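Local coordinates for protein phosphoacetylglucosamine mutase (Aspergillus lentulus, PDB 5O9X) that probably interconverts N-acetylglucosamine 6-phosphate and 1-phosphate as a phosphoacetylglucosamine mutase, and here holds glucose 1,6-bisphosphate in its ligand pocket, at residues A[144-149]-A[154-159]; A[48-53]-A[60-65]; A[492-495]-A[500-503]. The protein carries 1 engineered substitution. All blocks are in the same frame, centred on the assembly; numbering follows the deposited sequence.

Contact 1 of 3, residues A[144-149]-A[154-159]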
loop_
_atom_site.group_PDB
_atom_site.type_symbol
_atom_site.label_atom_id
_atom_site.label_comp_id
_atom_site.label_asym_id
_atom_site.label_seq_id
_atom_site.Cartn_x
_atom_site.Cartn_y
_atom_site.Cartn_z
ATOM N N VAL A 144 13.679 -14.552 15.066
ATOM C CA VAL A 144 14.622 -14.961 14.004
ATOM C C VAL A 144 15.356 -13.754 13.471
ATOM O O VAL A 144 16.640 -13.770 13.321
ATOM C CB VAL A 144 13.925 -15.698 12.817
ATOM C CG1 VAL A 144 14.951 -16.005 11.694
ATOM C CG2 VAL A 144 13.188 -16.973 13.250
ATOM N N LEU A 145 14.575 -12.713 13.119
ATOM C CA LEU A 145 15.160 -11.437 12.700
ATOM C C LEU A 145 16.243 -10.907 13.667
ATOM O O LEU A 145 17.376 -10.490 13.234
ATOM C CB LEU A 145 14.060 -10.375 12.476
ATOM C CG LEU A 145 14.474 -9.044 11.890
ATOM C CD1 LEU A 145 15.020 -9.269 10.479
ATOM C CD2 LEU A 145 13.199 -8.156 11.822
ATOM N N SER A 146 15.886 -10.900 14.943
ATOM C CA SER A 146 16.793 -10.499 16.038
ATOM C C SER A 146 18.075 -11.334 16.055
ATOM O O SER A 146 19.143 -10.774 16.250
ATOM C CB SER A 146 16.054 -10.682 17.371
ATOM O OG SER A 146 14.972 -9.743 17.413
ATOM N N ALA A 147 17.932 -12.648 15.927
ATOM C CA ALA A 147 19.057 -13.581 15.780
ATOM C C ALA A 147 19.993 -13.243 14.617
ATOM O O ALA A 147 21.211 -13.214 14.857
ATOM C CB ALA A 147 18.608 -15.066 15.785
ATOM N N ALA A 148 19.458 -12.954 13.408
ATOM C CA ALA A 148 20.262 -12.447 12.279
ATOM C C ALA A 148 20.993 -11.149 12.588
ATOM O O ALA A 148 22.181 -11.077 12.381
ATOM C CB ALA A 148 19.428 -12.278 10.970
ATOM N N LEU A 149 20.284 -10.140 13.105
ATOM C CA LEU A 149 20.854 -8.845 13.383
ATOM C C LEU A 149 21.912 -8.876 14.505
ATOM O O LEU A 149 22.896 -8.122 14.468
ATOM C CB LEU A 149 19.758 -7.785 13.710
ATOM C CG LEU A 149 18.814 -7.533 12.476
ATOM C CD1 LEU A 149 17.547 -6.853 12.944
ATOM C CD2 LEU A 149 19.518 -6.734 11.364
ATOM N N ALA A 154 24.358 -5.756 13.925
ATOM C CA ALA A 154 23.647 -4.530 13.642
ATOM C C ALA A 154 23.167 -3.976 15.012
ATOM O O ALA A 154 22.906 -4.762 15.947
ATOM C CB ALA A 154 22.437 -4.830 12.708
ATOM N N GLU A 155 23.061 -2.648 15.129
ATOM C CA GLU A 155 22.237 -1.980 16.135
ATOM C C GLU A 155 20.774 -2.145 15.670
ATOM O O GLU A 155 20.482 -1.917 14.468
ATOM C CB GLU A 155 22.540 -0.493 16.109
ATOM C CG GLU A 155 21.880 0.366 17.162
ATOM C CD GLU A 155 22.351 1.819 17.063
ATOM O OE1 GLU A 155 23.369 2.125 16.376
ATOM O OE2 GLU A 155 21.696 2.677 17.695
ATOM N N PHE A 156 19.861 -2.482 16.590
ATOM C CA PHE A 156 18.426 -2.706 16.170
ATOM C C PHE A 156 17.439 -2.321 17.242
ATOM O O PHE A 156 17.791 -2.330 18.426
ATOM C CB PHE A 156 18.129 -4.128 15.619
ATOM C CG PHE A 156 18.391 -5.243 16.573
ATOM C CD1 PHE A 156 17.363 -5.760 17.411
ATOM C CD2 PHE A 156 19.656 -5.843 16.606
ATOM C CE1 PHE A 156 17.602 -6.839 18.247
ATOM C CE2 PHE A 156 19.893 -6.953 17.441
ATOM C CZ PHE A 156 18.864 -7.423 18.278
ATOM N N ILE A 157 16.237 -1.912 16.810
ATOM C CA ILE A 157 15.162 -1.482 17.728
ATOM C C ILE A 157 13.909 -2.245 17.316
ATOM O O ILE A 157 13.601 -2.285 16.123
ATOM C CB ILE A 157 14.889 0.016 17.627
ATOM C CG1 ILE A 157 16.124 0.815 18.150
ATOM C CG2 ILE A 157 13.616 0.404 18.374
ATOM C CD1 ILE A 157 16.049 2.259 17.743
ATOM N N ASP A 158 13.268 -2.866 18.305
ATOM C CA ASP A 158 11.979 -3.571 18.128
ATOM C C ASP A 158 10.898 -2.558 18.463
ATOM O O ASP A 158 10.736 -2.217 19.625
ATOM C CB ASP A 158 11.946 -4.778 19.088
ATOM C CG ASP A 158 10.615 -5.567 19.005
ATOM O OD1 ASP A 158 9.689 -5.114 18.329
ATOM O OD2 ASP A 158 10.505 -6.591 19.659
ATOM N N MET A 159 10.134 -2.092 17.461
ATOM C CA MET A 159 8.974 -1.217 17.755
ATOM C C MET A 159 7.690 -1.931 18.092
ATOM O O MET A 159 6.630 -1.264 18.105
ATOM C CB MET A 159 8.669 -0.240 16.644
ATOM C CG MET A 159 9.842 0.607 16.161
ATOM S SD MET A 159 10.337 1.712 17.469
ATOM C CE MET A 159 9.053 2.992 17.407
HETATM O O HOH W 1 23.774 -6.646 17.344
#
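The chi1 of F156, 60°, sets CG between the backbone N and the carbonyl carbon, and that of L149, -64°, lays CG beside its own backbone N; from these starting points the two side chains meet obliquely. L149 touches with two levels of its chain. Its CB sits 3.5 Å from F156 CD2, the tightest apolar approach here, while its CD1 reaches back to the root of the aromatic side chain, 3.9 Å from F156 CB. The remaining branch serves a different partner: L149 CD2 lies 3.7 Å from A154 CB. One leucine therefore spans A154 and F156. The farther side of the ring comes near the preceding turn of helix, where S146 O is 3.9 Å from F156 CZ. S146 OG also approaches, 4.0 Å from F156 CE1, although its hydrogen bond goes to I142 O within the helix. These contacts seat the second half of a beta-alpha-beta unit, strand 127-132, helix 138-151 and strand 155-161, in alpha/beta/alpha domain I of the phosphohexomutase family. The chain reverses sharply between helix and strand, and a backbone bond ties the reversal: A154 N donates to L149 O over 2.8 Å, bent to 140° at the hydrogen. A water also donates weakly to L149 O and bonds to A154 O. Strand 155-161 forms an outermost strand of the sheet, and its inner neighbour sends F130 against S146, while T51 of helix 40-56 packs on L149.

Contact 2 of 3, residues A[48-53]-A[60-65]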
loop_
_atom_site.group_PDB
_atom_site.type_symbol
_atom_site.label_atom_id
_atom_site.label_comp_id
_atom_site.label_asym_id
_atom_site.label_seq_id
_atom_site.Cartn_x
_atom_site.Cartn_y
_atom_site.Cartn_z
ATOM N N LEU A 48 20.051 -10.509 7.393
ATOM C CA LEU A 48 21.343 -10.350 6.665
ATOM C C LEU A 48 21.333 -9.245 5.609
ATOM O O LEU A 48 22.218 -8.364 5.626
ATOM C CB LEU A 48 21.700 -11.711 6.082
ATOM C CG LEU A 48 22.454 -12.695 6.991
ATOM C CD1 LEU A 48 22.160 -12.692 8.475
ATOM C CD2 LEU A 48 22.389 -14.093 6.414
ATOM N N LEU A 49 20.322 -9.246 4.736
ATOM C CA LEU A 49 20.161 -8.209 3.719
ATOM C C LEU A 49 19.994 -6.788 4.292
ATOM O O LEU A 49 20.629 -5.860 3.794
ATOM C CB LEU A 49 19.004 -8.538 2.800
ATOM C CG LEU A 49 19.075 -7.588 1.591
ATOM C CD1 LEU A 49 20.199 -7.948 0.626
ATOM C CD2 LEU A 49 17.777 -7.575 0.869
ATOM N N ALA A 50 19.146 -6.641 5.325
ATOM C CA ALA A 50 18.934 -5.357 5.970
ATOM C C ALA A 50 20.272 -4.814 6.492
ATOM O O ALA A 50 20.494 -3.612 6.421
ATOM C CB ALA A 50 17.904 -5.453 7.146
ATOM N N THR A 51 21.095 -5.677 7.053
ATOM C CA THR A 51 22.434 -5.250 7.584
ATOM C C THR A 51 23.295 -4.684 6.400
ATOM O O THR A 51 23.823 -3.571 6.473
ATOM C CB THR A 51 23.206 -6.415 8.243
ATOM O OG1 THR A 51 22.514 -6.901 9.395
ATOM C CG2 THR A 51 24.622 -5.947 8.724
ATOM N N LEU A 52 23.352 -5.438 5.299
ATOM C CA LEU A 52 24.097 -5.007 4.124
ATOM C C LEU A 52 23.567 -3.717 3.549
ATOM O O LEU A 52 24.368 -2.864 3.089
ATOM C CB LEU A 52 24.115 -6.097 3.036
ATOM C CG LEU A 52 24.895 -7.379 3.423
ATOM C CD1 LEU A 52 24.930 -8.320 2.233
ATOM C CD2 LEU A 52 26.338 -7.112 3.898
ATOM N N ARG A 53 22.238 -3.543 3.566
ATOM C CA ARG A 53 21.646 -2.356 2.974
ATOM C C ARG A 53 22.026 -1.164 3.778
ATOM O O ARG A 53 22.403 -0.118 3.220
ATOM C CB ARG A 53 20.070 -2.439 2.843
ATOM C CG ARG A 53 19.423 -1.219 2.185
ATOM C CD ARG A 53 19.888 -1.081 0.750
ATOM N NE ARG A 53 19.164 -0.059 0.027
ATOM C CZ ARG A 53 19.602 0.559 -1.046
ATOM N NH1 ARG A 53 20.858 0.332 -1.499
ATOM N NH2 ARG A 53 18.796 1.414 -1.642
ATOM N N GLN A 60 22.510 4.216 7.609
ATOM C CA GLN A 60 21.164 4.804 7.688
ATOM C C GLN A 60 20.224 3.691 8.164
ATOM O O GLN A 60 20.484 2.531 7.928
ATOM C CB GLN A 60 20.706 5.402 6.360
ATOM C CG GLN A 60 21.143 6.863 6.126
ATOM C CD GLN A 60 20.716 7.383 4.776
ATOM O OE1 GLN A 60 21.053 6.817 3.756
ATOM N NE2 GLN A 60 19.964 8.458 4.759
ATOM N N TRP A 61 19.232 4.065 8.955
ATOM C CA TRP A 61 18.237 3.128 9.438
ATOM C C TRP A 61 17.492 2.512 8.256
ATOM O O TRP A 61 16.954 3.199 7.362
ATOM C CB TRP A 61 17.287 3.848 10.409
ATOM C CG TRP A 61 17.986 4.193 11.672
ATOM C CD1 TRP A 61 18.629 5.357 11.968
ATOM C CD2 TRP A 61 18.117 3.342 12.832
ATOM N NE1 TRP A 61 19.146 5.284 13.268
ATOM C CE2 TRP A 61 18.854 4.071 13.811
ATOM C CE3 TRP A 61 17.667 2.040 13.142
ATOM C CZ2 TRP A 61 19.177 3.541 15.061
ATOM C CZ3 TRP A 61 17.969 1.505 14.405
ATOM C CH2 TRP A 61 18.733 2.270 15.351
ATOM N N ILE A 62 17.490 1.191 8.246
ATOM C CA ILE A 62 16.634 0.423 7.286
ATOM C C ILE A 62 15.457 -0.224 8.087
ATOM O O ILE A 62 15.671 -0.719 9.195
ATOM C CB ILE A 62 17.515 -0.651 6.643
ATOM C CG1 ILE A 62 18.609 0.015 5.738
ATOM C CG2 ILE A 62 16.713 -1.669 5.791
ATOM C CD1 ILE A 62 18.033 0.955 4.668
ATOM N N GLY A 63 14.254 -0.309 7.500
ATOM C CA GLY A 63 13.121 -0.872 8.316
ATOM C C GLY A 63 12.820 -2.270 7.789
ATOM O O GLY A 63 13.075 -2.590 6.563
ATOM N N VAL A 64 12.289 -3.115 8.680
ATOM C CA VAL A 64 11.732 -4.381 8.283
ATOM C C VAL A 64 10.324 -4.461 8.891
ATOM O O VAL A 64 10.196 -4.289 10.067
ATOM C CB VAL A 64 12.579 -5.572 8.832
ATOM C CG1 VAL A 64 11.964 -6.881 8.363
ATOM C CG2 VAL A 64 14.007 -5.530 8.260
ATOM N N MET A 65 9.302 -4.696 8.084
ATOM C CA MET A 65 7.937 -4.845 8.614
ATOM C C MET A 65 7.559 -6.311 8.441
ATOM O O MET A 65 7.649 -6.835 7.305
ATOM C CB MET A 65 6.963 -3.983 7.787
ATOM C CG MET A 65 5.500 -4.078 8.271
ATOM S SD MET A 65 5.293 -3.344 9.904
ATOM C CE MET A 65 3.655 -3.954 10.259
#
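I62 turns both branches of its side chain toward helix 40-56. With chi1 at -67°, CG2 stands anti to the backbone N and is 4.2 Å from A50 CB; CG1, itself 4.1 Å from A50 O, leads the other way, so that CD1 comes within 3.6 Å of R53 CG. The arginine chain, bent at chi2 (64°), crosses the isoleucine at about a right angle and offers its methylenes alone: I62 CG1 is also 3.8 Å from R53 CG. Its guanidinium serves other partners, a salt bridge from NE to D82 and a cation-pi contact with W92. The layout is the helix-on-sheet layer of an alpha/beta/alpha domain: the axes of the short segments 48-53 and 61-65 approach to 8.4 Å, with N-to-C directions at 158°, nearly antiparallel. G63 follows I62, and any CB there would point away from the helix, in keeping with the alternation of a strand. V64 then turns back toward it, and its CG2 lies 4.1 Å from A50 CB. A50 thus stands near both strand residues through one methyl, and V128 of the adjoining strand 127-132 touches A50 and V64 as well. No hydrogen bond links the two segments.

Contact 3 of 3, residues A[492-495]-A[500-503]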
loop_
_atom_site.group_PDB
_atom_site.type_symbol
_atom_site.label_atom_id
_atom_site.label_comp_id
_atom_site.label_asym_id
_atom_site.label_seq_id
_atom_site.Cartn_x
_atom_site.Cartn_y
_atom_site.Cartn_z
ATOM N N SER A 492 -10.335 -11.994 -28.042
ATOM C CA SER A 492 -11.568 -12.394 -28.747
ATOM C C SER A 492 -12.814 -12.287 -27.778
ATOM O O SER A 492 -13.850 -11.687 -28.136
ATOM C CB SER A 492 -11.408 -13.805 -29.369
ATOM O OG SER A 492 -12.678 -14.152 -29.895
ATOM N N LEU A 493 -12.697 -12.787 -26.546
ATOM C CA LEU A 493 -13.810 -12.748 -25.580
ATOM C C LEU A 493 -14.193 -11.287 -25.259
ATOM O O LEU A 493 -15.395 -10.931 -25.268
ATOM C CB LEU A 493 -13.416 -13.467 -24.266
ATOM C CG LEU A 493 -13.404 -15.017 -24.393
ATOM C CD1 LEU A 493 -12.878 -15.586 -23.128
ATOM C CD2 LEU A 493 -14.857 -15.494 -24.527
ATOM N N GLN A 494 -13.209 -10.443 -24.970
ATOM C CA GLN A 494 -13.581 -9.070 -24.488
ATOM C C GLN A 494 -14.322 -8.250 -25.532
ATOM O O GLN A 494 -15.174 -7.431 -25.182
ATOM C CB GLN A 494 -12.414 -8.338 -23.856
ATOM C CG GLN A 494 -11.349 -7.915 -24.813
ATOM C CD GLN A 494 -10.147 -7.263 -24.178
ATOM O OE1 GLN A 494 -10.042 -7.070 -22.944
ATOM N NE2 GLN A 494 -9.175 -6.915 -25.038
ATOM N N SER A 495 -14.002 -8.488 -26.819
ATOM C CA SER A 495 -14.658 -7.819 -27.945
ATOM C C SER A 495 -16.154 -8.198 -28.130
ATOM O O SER A 495 -16.921 -7.511 -28.806
ATOM C CB SER A 495 -13.827 -8.047 -29.222
ATOM O OG SER A 495 -14.029 -9.387 -29.717
ATOM N N GLY A 500 -16.323 -4.095 -23.062
ATOM C CA GLY A 500 -15.609 -5.279 -22.537
ATOM C C GLY A 500 -14.122 -5.089 -22.396
ATOM O O GLY A 500 -13.422 -4.745 -23.391
ATOM N N ARG A 501 -13.605 -5.338 -21.180
ATOM C CA ARG A 501 -12.162 -5.270 -20.947
ATOM C C ARG A 501 -11.820 -6.288 -19.872
ATOM O O ARG A 501 -12.414 -6.277 -18.797
ATOM C CB ARG A 501 -11.703 -3.849 -20.580
ATOM C CG ARG A 501 -10.210 -3.575 -20.891
ATOM C CD ARG A 501 -9.739 -2.126 -20.620
ATOM N NE ARG A 501 -8.856 -2.171 -19.476
ATOM C CZ ARG A 501 -9.263 -2.092 -18.215
ATOM N NH1 ARG A 501 -10.531 -1.867 -17.935
ATOM N NH2 ARG A 501 -8.397 -2.225 -17.245
ATOM N N SER A 502 -10.891 -7.190 -20.198
ATOM C CA SER A 502 -10.474 -8.218 -19.229
ATOM C C SER A 502 -9.016 -8.496 -19.354
ATOM O O SER A 502 -8.456 -8.423 -20.452
ATOM C CB SER A 502 -11.354 -9.512 -19.352
ATOM O OG SER A 502 -10.973 -10.456 -18.348
ATOM N N PHE A 503 -8.338 -8.763 -18.214
ATOM C CA PHE A 503 -6.945 -9.200 -18.284
ATOM C C PHE A 503 -6.674 -10.197 -17.138
ATOM O O PHE A 503 -7.335 -10.150 -16.132
ATOM C CB PHE A 503 -5.926 -8.078 -18.242
ATOM C CG PHE A 503 -5.884 -7.354 -16.916
ATOM C CD1 PHE A 503 -6.938 -6.411 -16.555
ATOM C CD2 PHE A 503 -4.788 -7.504 -16.066
ATOM C CE1 PHE A 503 -6.891 -5.736 -15.306
ATOM C CE2 PHE A 503 -4.761 -6.814 -14.811
ATOM C CZ PHE A 503 -5.831 -5.985 -14.425
HETATM O O HOH W 2 -13.998 -4.482 -25.937
#
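Q494 reaches from helix 486-495 to the strand that follows it, its chi1 of 70° sending the side chain across to the start of that strand. CB meets the peptide of G500 first, 3.8 Å from G500 O. CG remains beside the same carbonyl, at 4.0 Å from G500 O, and the chain then runs extended, carrying the amide past R501. CD lies 4.0 Å from S502 N, and OE1 makes the bond: S502 N donates to Q494 OE1 over 2.9 Å, nearly straight at 168°, with the donor in the plane of the amide carbonyl. OE1 also lies 3.4 Å from R501 CA. The backbone of Q494 adds a weaker link, a CA-H...O contact of 3.4 Å between G500 CA and Q494 O. Strand 501-506 is an outer strand of the antiparallel sheet in the C-terminal domain. R501 and F503 bond through their backbones to E518 and Y516 of strand 513-518, whereas the intervening S502 N gives its hydrogen to the glutamine. Both side-chain and main-chain oxygens crowd here, since Q494 OE1 stands 3.2 Å from S502 O and neither can donate. Such a pair would be mildly unfavourable on electrostatic grounds; the straight in-plane bond probably outweighs it and fixes which end of the amide faces the strand.

Overall arrangement
Contacts 2 and 1 follow one another along the chain and reach the same mixed five-stranded sheet of domain I, their centres 10 Å apart. Helices 40-56 and 138-151 touch directly, as where A148 CB lies 3.7 Å from L48 CD1, and strands 61-66 and 155-161 flank strand 127-132 from its two sides. Contact 3 comes last, in the C-terminal domain on a separate antiparallel sheet, with its centre 43 Å from that of contact 2 and 49 Å from that of contact 1. The side chains of V64 and R501 are about 14 Å and 13 Å from the bound bisphosphate, consistent with a ligand pocket between domains; neither contact 2 nor contact 3 reaches the ligand.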